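Local coordinates for phosphodiesterase (Pseudomonas aeruginosa, PDB 4G75), which is a colicin M-like, magnesium-binding bacteriocin that probably kills competing bacteria by hydrolysing a lipid-linked peptidoglycan precursor, at residues 37-42 and 116-121; 44-49 and 112-117. All blocks are in the same frame, centred on the assembly; numbering follows the deposited sequence.

Contact 1 of 2, residues 37-42 and 116-121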
ATOM      1  N   VAL A  37      14.134 -22.386 -11.357  1.00 11.45           N
ATOM      2  CA  VAL A  37      13.268 -22.589 -10.208  1.00  8.11           C
ATOM      3  C   VAL A  37      12.784 -21.226  -9.712  1.00  7.49           C
ATOM      4  O   VAL A  37      11.617 -21.064  -9.343  1.00 11.08           O
ATOM      5  CB  VAL A  37      14.001 -23.328  -9.077  1.00 15.06           C
ATOM      6  CG1 VAL A  37      13.093 -23.474  -7.858  1.00 12.43           C
ATOM      7  CG2 VAL A  37      14.478 -24.698  -9.556  1.00 16.89           C
ATOM      8  N   GLY A  38      13.685 -20.245  -9.736  1.00  9.08           N
ATOM      9  CA  GLY A  38      13.343 -18.885  -9.336  1.00  5.60           C
ATOM     10  C   GLY A  38      12.228 -18.307 -10.194  1.00  7.80           C
ATOM     11  O   GLY A  38      11.283 -17.713  -9.679  1.00 10.73           O
ATOM     12  N   TYR A  39      12.331 -18.475 -11.507  1.00 10.39           N
ATOM     13  CA  TYR A  39      11.269 -18.015 -12.401  1.00 11.19           C
ATOM     14  C   TYR A  39       9.940 -18.682 -12.087  1.00  9.65           C
ATOM     15  O   TYR A  39       8.899 -18.017 -12.026  1.00  9.86           O
ATOM     16  CB  TYR A  39      11.627 -18.263 -13.862  1.00 10.60           C
ATOM     17  CG  TYR A  39      12.444 -17.156 -14.476  1.00 11.52           C
ATOM     18  CD1 TYR A  39      11.833 -16.001 -14.940  1.00 16.37           C
ATOM     19  CD2 TYR A  39      13.824 -17.268 -14.601  1.00 14.49           C
ATOM     20  CE1 TYR A  39      12.568 -14.987 -15.507  1.00 13.09           C
ATOM     21  CE2 TYR A  39      14.568 -16.256 -15.170  1.00 17.85           C
ATOM     22  CZ  TYR A  39      13.933 -15.118 -15.621  1.00 12.58           C
ATOM     23  OH  TYR A  39      14.666 -14.095 -16.183  1.00 14.48           O
ATOM     24  N   ILE A  40       9.963 -20.002 -11.919  1.00  7.09           N
ATOM     25  CA  ILE A  40       8.746 -20.731 -11.593  1.00  6.71           C
ATOM     26  C   ILE A  40       8.133 -20.192 -10.312  1.00  7.81           C
ATOM     27  O   ILE A  40       6.915 -20.025 -10.226  1.00 10.67           O
ATOM     28  CB  ILE A  40       9.010 -22.242 -11.423  1.00 10.13           C
ATOM     29  CG1 ILE A  40       9.317 -22.874 -12.777  1.00 10.75           C
ATOM     30  CG2 ILE A  40       7.816 -22.924 -10.769  1.00 14.90           C
ATOM     31  CD1 ILE A  40       8.154 -22.821 -13.752  1.00 12.65           C
ATOM     32  N   SER A  41       8.977 -19.917  -9.322  1.00  9.19           N
ATOM     33  CA  SER A  41       8.480 -19.523  -8.013  1.00  6.64           C
ATOM     34  C   SER A  41       7.687 -18.204  -8.056  1.00 11.26           C
ATOM     35  O   SER A  41       6.811 -17.979  -7.225  1.00 11.51           O
ATOM     36  CB  SER A  41       9.615 -19.444  -6.976  1.00  9.30           C
ATOM     37  OG  SER A  41      10.436 -18.301  -7.181  1.00 10.62           O
ATOM     38  N   LYS A  42       7.987 -17.345  -9.026  1.00  8.40           N
ATOM     39  CA  LYS A  42       7.277 -16.066  -9.149  1.00  6.24           C
ATOM     40  C   LYS A  42       5.783 -16.249  -9.412  1.00 11.65           C
ATOM     41  O   LYS A  42       4.958 -15.418  -9.004  1.00  8.93           O
ATOM     42  CB  LYS A  42       7.913 -15.199 -10.245  1.00  7.28           C
ATOM     43  CG  LYS A  42       9.376 -14.857  -9.981  1.00  7.33           C
ATOM     44  CD  LYS A  42       9.960 -13.926 -11.048  1.00  7.82           C
ATOM     45  CE  LYS A  42      11.498 -13.865 -10.941  1.00  7.00           C
ATOM     46  NZ  LYS A  42      11.946 -13.293  -9.621  1.00  9.52           N
ATOM     47  N   HIS A 116      11.788  -8.050 -17.458  1.00 14.05           N
ATOM     48  CA  HIS A 116      13.195  -7.680 -17.429  1.00 13.54           C
ATOM     49  C   HIS A 116      14.064  -8.889 -17.108  1.00 12.82           C
ATOM     50  O   HIS A 116      13.553  -9.954 -16.765  1.00 11.93           O
ATOM     51  CB  HIS A 116      13.446  -6.543 -16.421  1.00 15.69           C
ATOM     52  CG  HIS A 116      13.136  -6.896 -14.995  1.00 11.17           C
ATOM     53  ND1 HIS A 116      14.010  -7.601 -14.194  1.00 14.14           N
ATOM     54  CD2 HIS A 116      12.070  -6.598 -14.214  1.00 12.41           C
ATOM     55  CE1 HIS A 116      13.490  -7.735 -12.988  1.00 13.63           C
ATOM     56  NE2 HIS A 116      12.311  -7.139 -12.973  1.00  8.65           N
ATOM     57  N   GLN A 117      15.378  -8.721 -17.237  1.00 15.19           N
ATOM     58  CA  GLN A 117      16.330  -9.769 -16.876  1.00 19.82           C
ATOM     59  C   GLN A 117      16.388  -9.961 -15.362  1.00 16.33           C
ATOM     60  O   GLN A 117      16.181  -9.013 -14.607  1.00 14.97           O
ATOM     61  CB  GLN A 117      17.727  -9.393 -17.377  1.00 24.45           C
ATOM     62  CG  GLN A 117      17.788  -9.067 -18.854  1.00 51.57           C
ATOM     63  CD  GLN A 117      17.882 -10.305 -19.707  1.00 60.73           C
ATOM     64  OE1 GLN A 117      16.873 -10.820 -20.186  1.00 61.93           O
ATOM     65  NE2 GLN A 117      19.100 -10.803 -19.893  1.00 67.52           N
ATOM     66  N   TYR A 118      16.695 -11.181 -14.921  1.00 11.13           N
ATOM     67  CA  TYR A 118      16.841 -11.461 -13.497  1.00  9.42           C
ATOM     68  C   TYR A 118      18.219 -12.004 -13.119  1.00 18.29           C
ATOM     69  O   TYR A 118      18.340 -13.114 -12.592  1.00 14.64           O
ATOM     70  CB  TYR A 118      15.738 -12.404 -13.009  1.00 12.05           C
ATOM     71  CG  TYR A 118      14.381 -11.738 -12.879  1.00 10.30           C
ATOM     72  CD1 TYR A 118      13.982 -11.168 -11.680  1.00 10.81           C
ATOM     73  CD2 TYR A 118      13.506 -11.676 -13.958  1.00  8.53           C
ATOM     74  CE1 TYR A 118      12.739 -10.552 -11.550  1.00  8.55           C
ATOM     75  CE2 TYR A 118      12.269 -11.064 -13.843  1.00 12.69           C
ATOM     76  CZ  TYR A 118      11.891 -10.504 -12.635  1.00 10.56           C
ATOM     77  OH  TYR A 118      10.659  -9.903 -12.517  1.00  9.53           O
ATOM     78  N   PRO A 119      19.263 -11.202 -13.358  1.00 14.84           N
ATOM     79  CA  PRO A 119      20.598 -11.602 -12.907  1.00 13.49           C
ATOM     80  C   PRO A 119      20.557 -11.770 -11.400  1.00 10.99           C
ATOM     81  O   PRO A 119      19.678 -11.208 -10.748  1.00 15.47           O
ATOM     82  CB  PRO A 119      21.480 -10.397 -13.247  1.00 20.30           C
ATOM     83  CG  PRO A 119      20.591  -9.353 -13.839  1.00 22.42           C
ATOM     84  CD  PRO A 119      19.173  -9.776 -13.716  1.00 11.96           C
ATOM     85  N   PHE A 120      21.493 -12.520 -10.836  1.00 15.68           N
ATOM     86  CA  PHE A 120      21.542 -12.614  -9.385  1.00 17.55           C
ATOM     87  C   PHE A 120      21.842 -11.243  -8.796  1.00 15.71           C
ATOM     88  O   PHE A 120      22.751 -10.545  -9.258  1.00 17.09           O
ATOM     89  CB  PHE A 120      22.591 -13.630  -8.935  1.00 19.21           C
ATOM     90  CG  PHE A 120      22.330 -15.018  -9.428  1.00 35.50           C
ATOM     91  CD1 PHE A 120      21.056 -15.560  -9.359  1.00 22.82           C
ATOM     92  CD2 PHE A 120      23.354 -15.785  -9.954  1.00 58.30           C
ATOM     93  CE1 PHE A 120      20.810 -16.839  -9.808  1.00 38.78           C
ATOM     94  CE2 PHE A 120      23.112 -17.061 -10.405  1.00 26.52           C
ATOM     95  CZ  PHE A 120      21.839 -17.589 -10.332  1.00 22.28           C
ATOM     96  N   PRO A 121      21.065 -10.837  -7.783  1.00 17.92           N
ATOM     97  CA  PRO A 121      21.334  -9.575  -7.087  1.00 15.13           C
ATOM     98  C   PRO A 121      22.724  -9.616  -6.479  1.00 34.91           C
ATOM     99  O   PRO A 121      23.164 -10.662  -6.006  1.00 28.15           O
ATOM    100  CB  PRO A 121      20.284  -9.555  -5.973  1.00 22.89           C
ATOM    101  CG  PRO A 121      19.196 -10.437  -6.451  1.00 17.53           C
ATOM    102  CD  PRO A 121      19.876 -11.522  -7.252  1.00 12.66           C
TER
HETATM  103  O   HOH W   1      17.414 -13.323 -16.438  1.00 22.30           O
HETATM  104  O   HOH W   2      13.455 -12.336 -17.664  1.00 28.33           O
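Tyr39 OH, at the end of a ring reaching out from helix 34-49, is gripped by two waters that carry it to the backbone of 116-121. One water lies 2.9 Å from Tyr39 OH and accepts the Tyr118 N-H; the other, 2.6 Å from Tyr39 OH, donates to His116 O. Through the waters the phenol is tied to a backbone N-H and a backbone carbonyl two residues apart. Tyr39 OH also sits at the rim of the Tyr118 ring, near its plane and 3.5 Å from Tyr118 CD2. The two rings meet obliquely, with centroids 5.5 Å apart and planes at 81°.

Lys42 takes a face of Tyr118 instead. Its chain runs extended as far as CE, which lies over the ring in a CH-pi contact, 3.7 Å from the Tyr118 centroid and 14° off the normal. The bend at chi4 (-63°) then turns Lys42 NZ along the ring to 3.4 Å from Tyr118 CE1, where Glu84 of helix 81-102 takes it in a salt bridge. His116 covers the opposite face of Tyr118 with CE1, and its ring is steadied by a bond from ND1 to Gln117 O, 2.6 Å long, that approaches from above the carbonyl plane. Trp87 meets Tyr118 edge-to-face, and Asp91 binds Tyr118 OH, so Tyr118 is held at its hydroxyl as well as on both faces.

Here the extended stretch after helix 106-113 is laid against helix 34-49. Direct contact centres on the Tyr118 ring, with Tyr39 at its rim and the end of the Lys42 chain over one face, while the hydrogen-bonded linkage between the segments passes through water. The buried lysine keeps its ionic partner on helix 81-102, and its charge beside the Tyr118 ring may add some electrostatic attraction to the packing.

Contact 2 of 2, residues 44-49 and 112-117. With EDO (1,2-ethanediol), chain I; EDO (1,2-ethanediol), chain N.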
ATOM      1  N   GLN A  44       3.393 -18.529  -8.301  1.00  4.86           N
ATOM      2  CA  GLN A  44       2.498 -18.673  -7.159  1.00  9.15           C
ATOM      3  C   GLN A  44       2.505 -17.434  -6.262  1.00  7.27           C
ATOM      4  O   GLN A  44       1.473 -17.069  -5.694  1.00  8.07           O
ATOM      5  CB  GLN A  44       2.812 -19.931  -6.347  1.00 16.85           C
ATOM      6  CG  GLN A  44       1.673 -20.323  -5.415  1.00 16.29           C
ATOM      7  CD  GLN A  44       0.352 -20.510  -6.157  1.00 22.59           C
ATOM      8  OE1 GLN A  44       0.330 -20.860  -7.341  1.00 34.48           O
ATOM      9  NE2 GLN A  44      -0.754 -20.287  -5.459  1.00 21.73           N
ATOM     10  N   ARG A  45       3.656 -16.782  -6.133  1.00  8.19           N
ATOM     11  CA  ARG A  45       3.683 -15.546  -5.367  1.00  8.07           C
ATOM     12  C   ARG A  45       2.819 -14.490  -6.050  1.00 11.58           C
ATOM     13  O   ARG A  45       2.058 -13.786  -5.396  1.00 10.10           O
ATOM     14  CB  ARG A  45       5.111 -15.039  -5.150  1.00  7.51           C
ATOM     15  CG  ARG A  45       5.993 -15.979  -4.323  1.00  7.25           C
ATOM     16  CD  ARG A  45       7.188 -15.226  -3.719  1.00  5.70           C
ATOM     17  NE  ARG A  45       7.997 -14.590  -4.753  1.00  9.29           N
ATOM     18  CZ  ARG A  45       8.954 -15.209  -5.439  1.00  8.70           C
ATOM     19  NH1 ARG A  45       9.232 -16.483  -5.191  1.00  9.63           N
ATOM     20  NH2 ARG A  45       9.629 -14.559  -6.375  1.00  7.13           N
ATOM     21  N   ASP A  46       2.926 -14.387  -7.371  1.00  9.20           N
ATOM     22  CA  ASP A  46       2.130 -13.410  -8.111  1.00 12.51           C
ATOM     23  C   ASP A  46       0.634 -13.656  -7.946  1.00 11.53           C
ATOM     24  O   ASP A  46      -0.157 -12.713  -7.874  1.00  7.94           O
ATOM     25  CB  ASP A  46       2.494 -13.431  -9.600  1.00  9.67           C
ATOM     26  CG  ASP A  46       3.842 -12.806  -9.881  1.00 11.92           C
ATOM     27  OD1 ASP A  46       4.412 -12.155  -8.973  1.00  7.07           O
ATOM     28  OD2 ASP A  46       4.325 -12.958 -11.024  1.00 10.19           O
ATOM     29  N   VAL A  47       0.244 -14.928  -7.903  1.00  7.19           N
ATOM     30  CA  VAL A  47      -1.157 -15.277  -7.693  1.00  7.31           C
ATOM     31  C   VAL A  47      -1.647 -14.668  -6.384  1.00  4.47           C
ATOM     32  O   VAL A  47      -2.757 -14.136  -6.304  1.00  9.87           O
ATOM     33  CB  VAL A  47      -1.361 -16.808  -7.682  1.00 11.28           C
ATOM     34  CG1 VAL A  47      -2.732 -17.165  -7.091  1.00 10.92           C
ATOM     35  CG2 VAL A  47      -1.227 -17.365  -9.097  1.00  9.48           C
ATOM     36  N   ALA A  48      -0.817 -14.754  -5.355  1.00  6.16           N
ATOM     37  CA  ALA A  48      -1.152 -14.149  -4.076  1.00  8.21           C
ATOM     38  C   ALA A  48      -1.184 -12.632  -4.194  1.00  6.38           C
ATOM     39  O   ALA A  48      -2.132 -11.997  -3.746  1.00  7.70           O
ATOM     40  CB  ALA A  48      -0.160 -14.587  -2.996  1.00 10.10           C
ATOM     41  N   TYR A  49      -0.160 -12.058  -4.821  1.00 10.62           N
ATOM     42  CA  TYR A  49      -0.041 -10.600  -4.901  1.00  7.29           C
ATOM     43  C   TYR A  49      -1.239  -9.932  -5.582  1.00  7.87           C
ATOM     44  O   TYR A  49      -1.707  -8.868  -5.130  1.00  6.88           O
ATOM     45  CB  TYR A  49       1.264 -10.177  -5.593  1.00  6.04           C
ATOM     46  CG  TYR A  49       2.539 -10.465  -4.820  1.00  5.86           C
ATOM     47  CD1 TYR A  49       2.652 -10.140  -3.474  1.00  6.43           C
ATOM     48  CD2 TYR A  49       3.646 -11.029  -5.455  1.00  6.27           C
ATOM     49  CE1 TYR A  49       3.810 -10.378  -2.773  1.00  8.76           C
ATOM     50  CE2 TYR A  49       4.822 -11.278  -4.763  1.00  6.82           C
ATOM     51  CZ  TYR A  49       4.900 -10.950  -3.423  1.00  6.92           C
ATOM     52  OH  TYR A  49       6.051 -11.192  -2.718  1.00  6.98           O
ATOM     53  N   ARG A 112       4.165  -6.488 -16.780  1.00  8.89           N
ATOM     54  CA  ARG A 112       4.957  -5.363 -17.265  1.00  9.17           C
ATOM     55  C   ARG A 112       6.141  -5.130 -16.334  1.00 11.53           C
ATOM     56  O   ARG A 112       7.274  -4.953 -16.785  1.00 12.25           O
ATOM     57  CB  ARG A 112       4.101  -4.095 -17.384  1.00  9.81           C
ATOM     58  CG  ARG A 112       4.734  -3.004 -18.238  1.00 17.50           C
ATOM     59  CD  ARG A 112       3.936  -1.698 -18.219  1.00 10.66           C
ATOM     60  NE  ARG A 112       2.531  -1.872 -18.595  1.00 11.75           N
ATOM     61  CZ  ARG A 112       2.089  -2.033 -19.842  1.00 12.91           C
ATOM     62  NH1 ARG A 112       2.941  -2.074 -20.860  1.00 18.22           N
ATOM     63  NH2 ARG A 112       0.792  -2.180 -20.068  1.00 14.58           N
ATOM     64  N   ALA A 113       5.871  -5.138 -15.030  1.00  9.27           N
ATOM     65  CA  ALA A 113       6.913  -4.960 -14.034  1.00  5.49           C
ATOM     66  C   ALA A 113       7.980  -6.055 -14.101  1.00  6.95           C
ATOM     67  O   ALA A 113       9.148  -5.804 -13.800  1.00 10.54           O
ATOM     68  CB  ALA A 113       6.304  -4.887 -12.607  1.00  6.79           C
ATOM     69  N   GLN A 114       7.590  -7.259 -14.505  1.00  6.15           N
ATOM     70  CA  GLN A 114       8.521  -8.384 -14.485  1.00 11.25           C
ATOM     71  C   GLN A 114       9.141  -8.659 -15.852  1.00 12.35           C
ATOM     72  O   GLN A 114       9.835  -9.655 -16.032  1.00 12.43           O
ATOM     73  CB  GLN A 114       7.854  -9.639 -13.903  1.00 13.52           C
ATOM     74  CG  GLN A 114       7.420  -9.433 -12.455  1.00  5.25           C
ATOM     75  CD  GLN A 114       7.055 -10.716 -11.724  1.00  6.99           C
ATOM     76  OE1 GLN A 114       6.269 -11.531 -12.211  1.00 10.67           O
ATOM     77  NE2 GLN A 114       7.619 -10.890 -10.538  1.00  9.31           N
ATOM     78  N   ASN A 115       8.902  -7.761 -16.802  1.00 11.86           N
ATOM     79  CA  ASN A 115       9.471  -7.905 -18.136  1.00 11.30           C
ATOM     80  C   ASN A 115      10.899  -7.375 -18.177  1.00 10.16           C
ATOM     81  O   ASN A 115      11.187  -6.367 -18.825  1.00 13.37           O
ATOM     82  CB  ASN A 115       8.605  -7.187 -19.169  1.00 12.14           C
ATOM     83  CG  ASN A 115       8.971  -7.556 -20.595  1.00 30.85           C
ATOM     84  OD1 ASN A 115       9.733  -8.496 -20.830  1.00 21.83           O
ATOM     85  ND2 ASN A 115       8.428  -6.816 -21.553  1.00 22.97           N
ATOM     86  N   HIS A 116      11.788  -8.050 -17.458  1.00 14.05           N
ATOM     87  CA  HIS A 116      13.195  -7.680 -17.429  1.00 13.54           C
ATOM     88  C   HIS A 116      14.064  -8.889 -17.108  1.00 12.82           C
ATOM     89  O   HIS A 116      13.553  -9.954 -16.765  1.00 11.93           O
ATOM     90  CB  HIS A 116      13.446  -6.543 -16.421  1.00 15.69           C
ATOM     91  CG  HIS A 116      13.136  -6.896 -14.995  1.00 11.17           C
ATOM     92  ND1 HIS A 116      14.010  -7.601 -14.194  1.00 14.14           N
ATOM     93  CD2 HIS A 116      12.070  -6.598 -14.214  1.00 12.41           C
ATOM     94  CE1 HIS A 116      13.490  -7.735 -12.988  1.00 13.63           C
ATOM     95  NE2 HIS A 116      12.311  -7.139 -12.973  1.00  8.65           N
ATOM     96  N   GLN A 117      15.378  -8.721 -17.237  1.00 15.19           N
ATOM     97  CA  GLN A 117      16.330  -9.769 -16.876  1.00 19.82           C
ATOM     98  C   GLN A 117      16.388  -9.961 -15.362  1.00 16.33           C
ATOM     99  O   GLN A 117      16.181  -9.013 -14.607  1.00 14.97           O
ATOM    100  CB  GLN A 117      17.727  -9.393 -17.377  1.00 24.45           C
ATOM    101  CG  GLN A 117      17.788  -9.067 -18.854  1.00 51.57           C
ATOM    102  CD  GLN A 117      17.882 -10.305 -19.707  1.00 60.73           C
ATOM    103  OE1 GLN A 117      16.873 -10.820 -20.186  1.00 61.93           O
ATOM    104  NE2 GLN A 117      19.100 -10.803 -19.893  1.00 67.52           N
TER
HETATM  105  C1  EDO I 308      -2.199 -22.399 -10.411  1.00 27.68           C
HETATM  106  O1  EDO I 308      -1.688 -22.267 -11.745  1.00 19.01           O
HETATM  107  C2  EDO I 308      -1.940 -21.103  -9.652  1.00 23.82           C
HETATM  108  O2  EDO I 308      -2.339 -21.232  -8.282  1.00 28.66           O
HETATM  109  C1  EDO N 313       9.303 -11.632 -19.637  1.00 47.89           C
HETATM  110  O1  EDO N 313      10.633 -12.113 -19.857  1.00 73.31           O
HETATM  111  C2  EDO N 313       8.663 -12.433 -18.511  1.00 28.93           C
HETATM  112  O2  EDO N 313       9.377 -12.208 -17.290  1.00 34.21           O
HETATM  113  O   HOH W   3       7.233 -12.618  -8.270  1.00  6.46           O
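Asp46 and Gln114 reach for each other from opposite directions, carboxylate against amide, with the two flat groups turned 53° apart. Their nearest atoms are both oxygens: Asp46 OD2 lies 2.7 Å from Gln114 OE1, an approach that would be easier if the acid carried a proton. The amide is oriented from its other end, where Gln114 NE2 donates to Asp91 on helix 81-102, leaving OE1 turned to the aspartate. A water joins the other two polar atoms, donating to Asp46 OD1 and accepting from Gln114 NE2, both at 2.9 Å. Asp46 OD1 also lies in the plane of the Tyr49 ring, at its edge.

Gln114 is the residue at which the chain leaves helical geometry after helix 106-113, and an inverse gamma turn centred on Asn115 follows, with a weak bond of 2.9 Å from His116 N to Gln114 O. The glutamine chain, stretched out at chi2 (-166°), spans from this helix end to the flank of helix 34-49, where Met110 and Phe17 also pack on Asp46. An ethanediol, probably from the crystallisation liquor, donates through its O2 to Gln114 O at 2.9 Å.

In the fold
From the N terminus, helix 34-49 supplies the first half of both contacts, residues 37-42 and then 44-49. The chain continues through helices 55-65, 81-102 and 106-113 before returning. Contact 2 closes the inner loop at 112-117 and contact 1 the outer one at 116-121, so contact 2 nests inside contact 1, the two closing segments sharing His116 and Gln117, and the returning chain runs back along helix 34-49 in the reverse sense. The two touch where Lys42 packs on Gln114. Helix 81-102 joins them, since its Asp91 binds Gln114, His116 and Tyr118. Both contacts belong to the helical part of the protein, away from the magnesium site.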